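Local coordinates for methionine gamma-lyase (PDB 1PFF), which belongs to the Cys/Met metabolism family of pyridoxal-phosphate-dependent enzymes and is found here as an assembly of four chains, at residues F89-N94 with I100-A105; T129-L132 with I138-H141; D66-D69 with N75-K78. All coordinates share one frame; numbering follows the deposited sequence.

The three contacts lie along the mixed sheet of the chain, running from one of its two outermost strands, 64-68 (contact 3), through strand 84-90 (contact 1) to strand 138-142 (contact 2). Contact 1 is in the middle: its centre lies about 11 Å from that of contact 2 and about 12 Å from that of contact 3. It touches both, through I102 CD1 against T129 CG2 at 3.6 Å and A105 CB against I76 CD1 at 3.5 Å. Contacts 2 and 3 remain separate, with nearest atoms about 13 Å apart. A bound 1,2-ethanediol, probably from the crystallisation liquor, lies about 6 Å from the E90 side chain, and 1,2-ethanediol is also found about 5 Å from that of I68.

Contact 1 of 3, residues F89-N94 with I100-A105; sequences FETPAN and IDIEDA
The F89 ring carries I100 CG2 over one face, has I102 CG1 at its edge near the ring plane, and is approached by A105 CB from an oblique direction. This packs the end of strand 84-90 against the start of helix 102-109, the first two elements of the beta-alpha-beta unit completed by strand 116-120 in the large sheet of this PLP-dependent fold. I100 makes a CH-pi contact: CG2 is 4.0 Å from the centroid of the F89 ring and 27° off its normal. Its position is displaced toward the rim, and the closest carbon to I100 CG2 is F89 CE1 at 3.6 Å. The other branch of I100 reaches the strand backbone, where CD1 rests 3.5 Å from E90 O. On the far part of the ring, F89 CE2 meets A105 CB at 3.6 Å. With F89 CG lodged between its own backbone N and carbonyl carbon (chi1 61°), the ring is swung out to meet these three residues.

T91 works by both branches. OG1 is the polar one and accepts from I100 N at 3.0 Å, with a nearly straight N-H...O angle of 167°. CG2 turns instead to the helix and packs on I102 CG1 at 3.8 Å. Immediately beyond T91 the chain enters P92 through a cis peptide bond. Outside the two segments, the Q240 side chain bonds both I100 O and I102 N, gripping the chain where it enters the helix, while K239 forms a salt bridge with D101 OD1. The other carboxylate oxygen, D101 OD2, caps the helix N-terminus by accepting from D104 N at 3.0 Å, the donor lying well above the carboxylate plane.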
loop_
_atom_site.group_PDB
_atom_site.type_symbol
_atom_site.label_atom_id
_atom_site.label_comp_id
_atom_site.label_asym_id
_atom_site.label_seq_id
_atom_site.Cartn_x
_atom_site.Cartn_y
_atom_site.Cartn_z
ATOM N N PHE A 89 -20.308 -2.628 -28.327
ATOM C CA PHE A 89 -20.472 -4.058 -28.056
ATOM C C PHE A 89 -19.272 -4.689 -27.325
ATOM O O PHE A 89 -18.194 -4.092 -27.226
ATOM C CB PHE A 89 -20.775 -4.848 -29.349
ATOM C CG PHE A 89 -19.688 -4.768 -30.408
ATOM C CD1 PHE A 89 -18.768 -5.796 -30.555
ATOM C CD2 PHE A 89 -19.616 -3.673 -31.285
ATOM C CE1 PHE A 89 -17.769 -5.740 -31.537
ATOM C CE2 PHE A 89 -18.630 -3.604 -32.263
ATOM C CZ PHE A 89 -17.700 -4.644 -32.393
ATOM N N GLU A 90 -19.495 -5.893 -26.816
ATOM C CA GLU A 90 -18.444 -6.736 -26.272
ATOM C C GLU A 90 -18.372 -7.990 -27.119
ATOM O O GLU A 90 -19.402 -8.478 -27.594
ATOM C CB GLU A 90 -18.765 -7.156 -24.838
ATOM C CG GLU A 90 -19.705 -6.231 -24.087
ATOM C CD GLU A 90 -20.231 -6.841 -22.792
ATOM O OE1 GLU A 90 -19.848 -7.996 -22.456
ATOM O OE2 GLU A 90 -21.025 -6.161 -22.107
ATOM N N THR A 91 -17.166 -8.510 -27.311
ATOM C CA THR A 91 -17.003 -9.842 -27.899
ATOM C C THR A 91 -15.742 -10.521 -27.338
ATOM O O THR A 91 -14.723 -9.848 -27.128
ATOM C CB THR A 91 -17.010 -9.777 -29.458
ATOM O OG1 THR A 91 -16.881 -11.096 -30.007
ATOM C CG2 THR A 91 -15.790 -9.006 -29.999
ATOM N N PRO A 92 -15.828 -11.815 -27.013
ATOM C CA PRO A 92 -17.085 -12.577 -27.035
ATOM C C PRO A 92 -18.052 -12.042 -25.977
ATOM O O PRO A 92 -17.599 -11.517 -24.952
ATOM C CB PRO A 92 -16.647 -14.000 -26.673
ATOM C CG PRO A 92 -15.159 -14.009 -26.852
ATOM C CD PRO A 92 -14.689 -12.632 -26.561
ATOM N N ALA A 93 -19.350 -12.158 -26.236
ATOM C CA ALA A 93 -20.362 -11.531 -25.388
ATOM C C ALA A 93 -20.715 -12.413 -24.191
ATOM O O ALA A 93 -20.370 -13.587 -24.154
ATOM C CB ALA A 93 -21.595 -11.170 -26.202
ATOM N N ASN A 94 -21.461 -11.840 -23.251
ATOM C CA ASN A 94 -21.418 -12.198 -21.826
ATOM C C ASN A 94 -22.038 -13.478 -21.283
ATOM O O ASN A 94 -21.385 -14.127 -20.455
ATOM C CB ASN A 94 -21.916 -11.013 -21.005
ATOM C CG ASN A 94 -22.742 -10.071 -21.836
ATOM O OD1 ASN A 94 -23.975 -10.146 -21.834
ATOM N ND2 ASN A 94 -22.069 -9.217 -22.615
ATOM N N ILE A 100 -18.994 -11.381 -32.143
ATOM C CA ILE A 100 -19.314 -10.321 -33.097
ATOM C C ILE A 100 -18.087 -10.018 -33.959
ATOM O O ILE A 100 -16.978 -9.820 -33.433
ATOM C CB ILE A 100 -19.821 -9.055 -32.360
ATOM C CG1 ILE A 100 -21.108 -9.382 -31.589
ATOM C CG2 ILE A 100 -20.045 -7.893 -33.349
ATOM C CD1 ILE A 100 -21.421 -8.408 -30.416
ATOM N N ASP A 101 -18.295 -9.988 -35.277
ATOM C CA ASP A 101 -17.237 -9.666 -36.220
ATOM C C ASP A 101 -16.850 -8.185 -36.097
ATOM O O ASP A 101 -17.579 -7.298 -36.561
ATOM C CB ASP A 101 -17.691 -10.012 -37.645
ATOM C CG ASP A 101 -16.566 -9.943 -38.650
ATOM O OD1 ASP A 101 -16.593 -10.740 -39.606
ATOM O OD2 ASP A 101 -15.626 -9.120 -38.589
ATOM N N ILE A 102 -15.704 -7.926 -35.462
ATOM C CA ILE A 102 -15.271 -6.550 -35.174
ATOM C C ILE A 102 -15.050 -5.757 -36.461
ATOM O O ILE A 102 -15.590 -4.658 -36.623
ATOM C CB ILE A 102 -13.983 -6.535 -34.289
ATOM C CG1 ILE A 102 -14.248 -7.171 -32.910
ATOM C CG2 ILE A 102 -13.448 -5.116 -34.144
ATOM C CD1 ILE A 102 -12.957 -7.488 -32.118
ATOM N N GLU A 103 -14.249 -6.312 -37.371
ATOM C CA GLU A 103 -13.955 -5.644 -38.638
ATOM C C GLU A 103 -15.252 -5.312 -39.401
ATOM O O GLU A 103 -15.406 -4.205 -39.938
ATOM C CB GLU A 103 -13.004 -6.497 -39.489
ATOM C CG GLU A 103 -12.616 -5.879 -40.824
ATOM C CD GLU A 103 -11.292 -6.399 -41.371
ATOM O OE1 GLU A 103 -10.783 -7.436 -40.885
ATOM O OE2 GLU A 103 -10.751 -5.762 -42.300
ATOM N N ASP A 104 -16.187 -6.260 -39.421
ATOM C CA ASP A 104 -17.454 -6.056 -40.126
ATOM C C ASP A 104 -18.359 -5.049 -39.425
ATOM O O ASP A 104 -19.054 -4.268 -40.088
ATOM C CB ASP A 104 -18.204 -7.377 -40.334
ATOM C CG ASP A 104 -19.459 -7.194 -41.161
ATOM O OD1 ASP A 104 -19.330 -6.932 -42.374
ATOM O OD2 ASP A 104 -20.608 -7.243 -40.679
ATOM N N ALA A 105 -18.363 -5.075 -38.087
ATOM C CA ALA A 105 -19.101 -4.088 -37.312
ATOM C C ALA A 105 -18.608 -2.676 -37.623
ATOM O O ALA A 105 -19.413 -1.768 -37.832
ATOM C CB ALA A 105 -19.007 -4.380 -35.801
#

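Contact 2 of 3, residues T129-L132 with I138-H141; sequences TNPL and IVVH
P131 and L132, in the short 3-10 turn that follows N130, pass alongside strand 138-142, with P131 CA and V139 CA nearest at 6.9 Å, a separation too wide for direct backbone pairing and one filled by side chains. The V139 side chain points at the turn, and a single methyl group, CG2, does nearly all the touching. P131 presents its ring to that methyl: CB comes to 3.7 Å from V139 CG2, and CD is hardly farther, at 3.9 Å. The methyl therefore sits over the CB-CG-CD part of the pyrrolidine, and the two side chains cross at about a right angle. L132 closes on the same methyl from another direction, its CD2 lying 3.7 Å from V139 CG2 and its CG 3.8 Å from that same V139 methyl. In L132, CD1 continues the chain anti to CA (chi2 -178°), and the other branch, CD2, turns aside to the strand, where it also approaches I138 N at 4.1 Å.

Strand 138-142 lies inside the seven-stranded mixed sheet, parallel to 116-120 on one flank and antiparallel to 156-160 on the other, where V139 is backbone-bonded to C159. That order, with one antiparallel strand near the edge, is the familiar large-domain sheet of the aspartate aminotransferase-like PLP fold. The turn lies against one side of this sheet at V139 and V119, while I138 and V140, alternating with V139 along the strand, pack against helix 22-33 on the other. Backbone bonds to V119 are made by both I138 and V140, and P131 touches V119 as well, thereby bridging two neighbouring strands.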
loop_
_atom_site.group_PDB
_atom_site.type_symbol
_atom_site.label_atom_id
_atom_site.label_comp_id
_atom_site.label_asym_id
_atom_site.label_seq_id
_atom_site.Cartn_x
_atom_site.Cartn_y
_atom_site.Cartn_z
ATOM N N THR A 129 -6.937 -10.210 -28.643
ATOM C CA THR A 129 -7.595 -9.370 -29.646
ATOM C C THR A 129 -7.152 -7.923 -29.488
ATOM O O THR A 129 -7.062 -7.413 -28.371
ATOM C CB THR A 129 -9.139 -9.478 -29.489
ATOM O OG1 THR A 129 -9.535 -10.831 -29.756
ATOM C CG2 THR A 129 -9.892 -8.662 -30.570
ATOM N N ASN A 130 -6.890 -7.262 -30.615
ATOM C CA ASN A 130 -6.622 -5.826 -30.607
ATOM C C ASN A 130 -7.629 -5.102 -31.490
ATOM O O ASN A 130 -7.353 -4.863 -32.664
ATOM C CB ASN A 130 -5.183 -5.553 -31.060
ATOM C CG ASN A 130 -4.162 -6.265 -30.186
ATOM O OD1 ASN A 130 -3.374 -7.097 -30.666
ATOM N ND2 ASN A 130 -4.194 -5.967 -28.894
ATOM N N PRO A 131 -8.801 -4.767 -30.939
ATOM C CA PRO A 131 -9.886 -4.200 -31.752
ATOM C C PRO A 131 -9.490 -2.929 -32.502
ATOM O O PRO A 131 -10.024 -2.691 -33.594
ATOM C CB PRO A 131 -11.001 -3.914 -30.723
ATOM C CG PRO A 131 -10.703 -4.873 -29.580
ATOM C CD PRO A 131 -9.184 -4.896 -29.517
ATOM N N LEU A 132 -8.564 -2.144 -31.949
ATOM C CA LEU A 132 -8.113 -0.911 -32.608
ATOM C C LEU A 132 -7.493 -1.191 -33.982
ATOM O O LEU A 132 -7.652 -0.398 -34.907
ATOM C CB LEU A 132 -7.133 -0.120 -31.726
ATOM C CG LEU A 132 -7.645 0.390 -30.370
ATOM C CD1 LEU A 132 -6.538 1.193 -29.698
ATOM C CD2 LEU A 132 -8.917 1.231 -30.492
ATOM N N ILE A 138 -12.504 3.197 -29.817
ATOM C CA ILE A 138 -12.203 3.146 -28.390
ATOM C C ILE A 138 -12.330 1.710 -27.892
ATOM O O ILE A 138 -13.317 1.024 -28.194
ATOM C CB ILE A 138 -13.198 4.052 -27.592
ATOM C CG1 ILE A 138 -13.149 5.508 -28.084
ATOM C CG2 ILE A 138 -12.907 3.967 -26.085
ATOM C CD1 ILE A 138 -14.131 6.448 -27.354
ATOM N N VAL A 139 -11.348 1.270 -27.109
ATOM C CA VAL A 139 -11.409 -0.019 -26.433
ATOM C C VAL A 139 -11.461 0.220 -24.923
ATOM O O VAL A 139 -10.706 1.049 -24.403
ATOM C CB VAL A 139 -10.188 -0.899 -26.782
ATOM C CG1 VAL A 139 -10.107 -2.127 -25.876
ATOM C CG2 VAL A 139 -10.253 -1.346 -28.235
ATOM N N VAL A 140 -12.364 -0.483 -24.245
ATOM C CA VAL A 140 -12.477 -0.435 -22.788
ATOM C C VAL A 140 -12.196 -1.803 -22.142
ATOM O O VAL A 140 -12.443 -2.849 -22.744
ATOM C CB VAL A 140 -13.850 0.128 -22.308
ATOM C CG1 VAL A 140 -14.032 1.607 -22.791
ATOM C CG2 VAL A 140 -15.023 -0.763 -22.749
ATOM N N HIS A 141 -11.701 -1.764 -20.908
ATOM C CA HIS A 141 -11.419 -2.960 -20.126
ATOM C C HIS A 141 -11.878 -2.784 -18.690
ATOM O O HIS A 141 -11.788 -1.691 -18.136
ATOM C CB HIS A 141 -9.907 -3.189 -20.058
ATOM C CG HIS A 141 -9.290 -3.634 -21.345
ATOM N ND1 HIS A 141 -9.223 -4.961 -21.722
ATOM C CD2 HIS A 141 -8.654 -2.935 -22.316
ATOM C CE1 HIS A 141 -8.608 -5.054 -22.887
ATOM N NE2 HIS A 141 -8.248 -3.839 -23.267
#

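Contact 3 of 3, residues D66-D69 with N75-K78; sequences DFID and NIEK
N75 and D69 supply the polar half of this contact, in which the weakly bonded helix 75-78 folds back on the end of strand 64-68, an outermost strand of the large sheet within this chain. N75 ND2 donates to D69 O at 2.9 Å, with an N-H...O angle of 172°. The acceptor lies almost in the N75 amide plane, yet seen from D69 the donor stands above the carbonyl plane, 43° out of it. The other end of the amide, N75 OD1, receives K78 NZ at 3.2 Å.

I68 supplies the packing. With CG1 set between backbone N and carbonyl carbon (chi1 73°), CD1 extends to the N75 backbone, in van der Waals contact with N75 O at 3.4 Å. The apolar partner of I68 CD1 is I76 CG1, looser at 4.2 Å.

Charge pairing involves a residue outside the two segments: D69 OD1 meets K98 NZ in a salt bridge and accepts from A71 N.

Bonded at both ends, the N75 amide is probably restrained in its rotation, mainly by the straight bond to D69 O; the ammonium of K78, an exposed residue, may polarise it somewhat.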
loop_
_atom_site.group_PDB
_atom_site.type_symbol
_atom_site.label_atom_id
_atom_site.label_comp_id
_atom_site.label_asym_id
_atom_site.label_seq_id
_atom_site.Cartn_x
_atom_site.Cartn_y
_atom_site.Cartn_z
ATOM N N ASP A 66 -30.908 1.906 -29.128
ATOM C CA ASP A 66 -31.423 0.652 -29.655
ATOM C C ASP A 66 -30.538 -0.485 -29.162
ATOM O O ASP A 66 -29.316 -0.389 -29.259
ATOM C CB ASP A 66 -31.404 0.682 -31.177
ATOM C CG ASP A 66 -32.555 1.481 -31.757
ATOM O OD1 ASP A 66 -33.723 1.132 -31.491
ATOM O OD2 ASP A 66 -32.387 2.466 -32.490
ATOM N N PHE A 67 -31.141 -1.548 -28.631
ATOM C CA PHE A 67 -30.403 -2.794 -28.372
ATOM C C PHE A 67 -30.680 -3.774 -29.503
ATOM O O PHE A 67 -31.837 -4.115 -29.770
ATOM C CB PHE A 67 -30.806 -3.437 -27.040
ATOM C CG PHE A 67 -30.504 -2.596 -25.840
ATOM C CD1 PHE A 67 -31.506 -1.818 -25.255
ATOM C CD2 PHE A 67 -29.219 -2.574 -25.291
ATOM C CE1 PHE A 67 -31.232 -1.030 -24.130
ATOM C CE2 PHE A 67 -28.937 -1.786 -24.158
ATOM C CZ PHE A 67 -29.954 -1.019 -23.581
ATOM N N ILE A 68 -29.624 -4.213 -30.182
ATOM C CA ILE A 68 -29.785 -5.073 -31.359
ATOM C C ILE A 68 -28.835 -6.273 -31.307
ATOM O O ILE A 68 -27.810 -6.243 -30.614
ATOM C CB ILE A 68 -29.549 -4.261 -32.662
ATOM C CG1 ILE A 68 -28.050 -3.941 -32.833
ATOM C CG2 ILE A 68 -30.399 -2.961 -32.666
ATOM C CD1 ILE A 68 -27.672 -3.466 -34.224
ATOM N N ASP A 69 -29.168 -7.320 -32.050
ATOM C CA ASP A 69 -28.264 -8.464 -32.149
ATOM C C ASP A 69 -27.206 -8.166 -33.202
ATOM O O ASP A 69 -27.469 -8.244 -34.404
ATOM C CB ASP A 69 -29.048 -9.734 -32.474
ATOM C CG ASP A 69 -28.174 -10.975 -32.541
ATOM O OD1 ASP A 69 -26.924 -10.874 -32.462
ATOM O OD2 ASP A 69 -28.672 -12.111 -32.691
ATOM N N ASN A 75 -27.083 -5.676 -39.432
ATOM C CA ASN A 75 -27.935 -5.128 -38.374
ATOM C C ASN A 75 -27.514 -3.756 -37.849
ATOM O O ASN A 75 -28.369 -2.932 -37.515
ATOM C CB ASN A 75 -28.104 -6.117 -37.215
ATOM C CG ASN A 75 -29.501 -6.074 -36.613
ATOM O OD1 ASN A 75 -30.376 -5.356 -37.098
ATOM N ND2 ASN A 75 -29.710 -6.828 -35.547
ATOM N N ILE A 76 -26.206 -3.511 -37.785
ATOM C CA ILE A 76 -25.692 -2.214 -37.357
ATOM C C ILE A 76 -26.034 -1.128 -38.377
ATOM O O ILE A 76 -26.593 -0.099 -38.007
ATOM C CB ILE A 76 -24.158 -2.272 -37.091
ATOM C CG1 ILE A 76 -23.861 -3.160 -35.878
ATOM C CG2 ILE A 76 -23.572 -0.863 -36.869
ATOM C CD1 ILE A 76 -22.420 -3.632 -35.814
ATOM N N GLU A 77 -25.714 -1.359 -39.650
ATOM C CA GLU A 77 -25.917 -0.316 -40.664
ATOM C C GLU A 77 -27.403 -0.015 -40.808
ATOM O O GLU A 77 -27.796 1.128 -41.027
ATOM C CB GLU A 77 -25.263 -0.670 -42.008
ATOM C CG GLU A 77 -25.700 -1.998 -42.610
ATOM C CD GLU A 77 -24.815 -2.458 -43.762
ATOM O OE1 GLU A 77 -23.664 -1.992 -43.898
ATOM O OE2 GLU A 77 -25.273 -3.311 -44.530
ATOM N N LYS A 78 -28.214 -1.057 -40.648
ATOM C CA LYS A 78 -29.669 -0.954 -40.682
ATOM C C LYS A 78 -30.221 -0.001 -39.622
ATOM O O LYS A 78 -31.240 0.641 -39.851
ATOM C CB LYS A 78 -30.303 -2.339 -40.514
ATOM C CG LYS A 78 -31.775 -2.403 -40.892
ATOM C CD LYS A 78 -32.562 -3.357 -40.006
ATOM C CE LYS A 78 -32.159 -4.795 -40.268
ATOM N NZ LYS A 78 -32.731 -5.716 -39.254
#